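Side-chain contact in erythromycin dehydratase (Saccharopolyspora erythraea, PDB 3EL6), which probably catalyses the removal of water from a beta-hydroxyacyl intermediate during assembly of the erythromycin polyketide: residues W204-D208 with S209-E213. Sequence-based numbering, arbitrary orientation.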
loop_
_atom_site.group_PDB
_atom_site.type_symbol
_atom_site.label_atom_id
_atom_site.label_comp_id
_atom_site.label_asym_id
_atom_site.label_seq_id
_atom_site.Cartn_x
_atom_site.Cartn_y
_atom_site.Cartn_z
ATOM N N TRP A 204 -6.121 -37.685 23.441
ATOM C CA TRP A 204 -5.527 -39.029 23.659
ATOM C C TRP A 204 -4.039 -38.907 23.376
ATOM O O TRP A 204 -3.631 -37.986 22.652
ATOM C CB TRP A 204 -6.086 -40.042 22.683
ATOM C CG TRP A 204 -7.573 -40.303 22.777
ATOM C CD1 TRP A 204 -8.217 -41.261 23.533
ATOM C CD2 TRP A 204 -8.604 -39.622 22.025
ATOM N NE1 TRP A 204 -9.578 -41.191 23.305
ATOM C CE2 TRP A 204 -9.844 -40.205 22.386
ATOM C CE3 TRP A 204 -8.591 -38.560 21.096
ATOM C CZ2 TRP A 204 -11.060 -39.779 21.845
ATOM C CZ3 TRP A 204 -9.815 -38.127 20.555
ATOM C CH2 TRP A 204 -11.026 -38.746 20.932
ATOM N N ARG A 205 -3.232 -39.843 23.880
ATOM C CA ARG A 205 -1.796 -39.769 23.712
ATOM C C ARG A 205 -1.301 -41.139 23.363
ATOM O O ARG A 205 -1.872 -42.134 23.808
ATOM C CB ARG A 205 -1.171 -39.323 25.018
ATOM C CG ARG A 205 0.317 -39.139 24.967
ATOM C CD ARG A 205 0.762 -38.077 25.968
ATOM N NE ARG A 205 2.220 -38.015 26.035
ATOM C CZ ARG A 205 2.890 -37.316 26.944
ATOM N NH1 ARG A 205 2.221 -36.611 27.847
ATOM N NH2 ARG A 205 4.224 -37.323 26.948
ATOM N N LYS A 206 -0.281 -41.193 22.527
ATOM C CA LYS A 206 0.418 -42.429 22.200
ATOM C C LYS A 206 1.903 -42.059 22.059
ATOM O O LYS A 206 2.244 -41.222 21.228
ATOM C CB LYS A 206 -0.095 -43.002 20.898
ATOM C CG LYS A 206 0.514 -44.376 20.620
ATOM C CD LYS A 206 0.554 -44.675 19.150
ATOM C CE LYS A 206 -0.834 -44.843 18.586
ATOM N NZ LYS A 206 -0.719 -45.078 17.112
ATOM N N ASP A 207 2.778 -42.621 22.895
ATOM C CA ASP A 207 4.174 -42.173 22.898
ATOM C C ASP A 207 4.166 -40.680 23.241
ATOM O O ASP A 207 3.570 -40.236 24.249
ATOM C CB ASP A 207 4.788 -42.349 21.497
ATOM C CG ASP A 207 4.448 -43.712 20.861
ATOM O OD1 ASP A 207 4.734 -44.759 21.513
ATOM O OD2 ASP A 207 3.902 -43.744 19.713
ATOM N N ASP A 208 4.837 -39.898 22.397
ATOM C CA ASP A 208 4.823 -38.467 22.594
ATOM C C ASP A 208 3.896 -37.757 21.579
ATOM O O ASP A 208 3.932 -36.543 21.486
ATOM C CB ASP A 208 6.252 -37.886 22.562
ATOM C CG ASP A 208 7.019 -38.137 23.880
ATOM O OD1 ASP A 208 6.363 -38.259 24.957
ATOM O OD2 ASP A 208 8.270 -38.206 23.840
ATOM N N SER A 209 3.088 -38.513 20.844
ATOM C CA SER A 209 2.050 -37.925 19.962
ATOM C C SER A 209 0.733 -37.669 20.709
ATOM O O SER A 209 0.351 -38.463 21.576
ATOM C CB SER A 209 1.771 -38.864 18.815
ATOM O OG SER A 209 2.942 -38.950 18.003
ATOM N N VAL A 210 0.042 -36.587 20.352
ATOM C CA VAL A 210 -1.194 -36.182 21.007
ATOM C C VAL A 210 -2.247 -36.095 19.930
ATOM O O VAL A 210 -1.964 -35.573 18.843
ATOM C CB VAL A 210 -1.002 -34.786 21.656
ATOM C CG1 VAL A 210 -2.352 -34.198 22.111
ATOM C CG2 VAL A 210 0.016 -34.849 22.803
ATOM N N TYR A 211 -3.463 -36.608 20.183
ATOM C CA TYR A 211 -4.540 -36.595 19.225
ATOM C C TYR A 211 -5.629 -35.764 19.927
ATOM O O TYR A 211 -5.832 -35.965 21.141
ATOM C CB TYR A 211 -5.061 -38.016 19.006
ATOM C CG TYR A 211 -3.953 -38.896 18.487
ATOM C CD1 TYR A 211 -3.815 -39.128 17.130
ATOM C CD2 TYR A 211 -2.985 -39.370 19.357
ATOM C CE1 TYR A 211 -2.730 -39.896 16.642
ATOM C CE2 TYR A 211 -1.893 -40.127 18.881
ATOM C CZ TYR A 211 -1.789 -40.379 17.550
ATOM O OH TYR A 211 -0.702 -41.117 17.116
ATOM N N ALA A 212 -6.327 -34.864 19.233
ATOM C CA ALA A 212 -7.351 -34.086 20.003
ATOM C C ALA A 212 -8.514 -33.788 19.073
ATOM O O ALA A 212 -8.329 -33.695 17.877
ATOM C CB ALA A 212 -6.748 -32.784 20.567
ATOM N N GLU A 213 -9.734 -33.646 19.618
ATOM C CA GLU A 213 -10.865 -33.133 18.876
ATOM C C GLU A 213 -10.989 -31.694 19.373
ATOM O O GLU A 213 -11.006 -31.460 20.581
ATOM C CB GLU A 213 -12.129 -33.910 19.265
ATOM C CG GLU A 213 -12.152 -35.314 18.586
ATOM C CD GLU A 213 -13.310 -36.175 19.038
ATOM O OE1 GLU A 213 -14.139 -35.721 19.896
ATOM O OE2 GLU A 213 -13.369 -37.324 18.534
#
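Trp204 and Tyr211 form an antiparallel hydrogen-bonded pair, as do Lys206 and Ser209, and a type II' turn from Lys206 to Ser209 reverses the chain between strands 204-206 and 209-213, whose axes come within 4.7 Å. Trp204 N reaches Tyr211 O at 2.9 Å, while Tyr211 N gives the straighter return bond to Trp204 O. Lys206 and Ser209 close the turn with a second reciprocal pair, in which the bond from Ser209 N to Lys206 O is the more bent, at 145°. Between these pairs Arg205 faces Val210 in a non-hydrogen-bonded pair, and Arg205 CA makes a CA-H...O contact with Ser209 O.

Trp204, Lys206, Ser209 and Tyr211 share one face of the hairpin. With CG beside its backbone N (chi1 -62°), Trp204 sets its indole across the Tyr211 side chain at about a right angle, CE3 lying 4.1 Å from Tyr211 CB. The far end of the indole meets Glu213: Glu213 OE2 sits at the ring edge, 3.6 Å from Trp204 CH2, with the carboxylate plane turned 75° from the ring. The same OE2 accepts a hydrogen bond from Trp169 NE1, and the Trp169 ring meets that of Trp204 steeply. The Lys206 and Tyr211 side chains cross obliquely, Lys206 CB lying 3.9 Å from Tyr211 CE2; Pro171 touches both.

On the other face, which Arg205 shares with Val210, the extended Arg205 side chain reaches along to the turn that follows it. Arg205 NE donates a hydrogen bond to Asp207 O at 3.2 Å, in the carbonyl plane, and Arg205 NH2 makes a salt bridge to Asp208 OD1 at 3.1 Å; both oxygens lie at the guanidinium edge, which limits its rotation and ties it to the turn. The arrangement is a two-residue beta hairpin with Asp207-Asp208 at its tip, joining strands 200-206 and 209-215 within the double hotdog fold of the dehydratase.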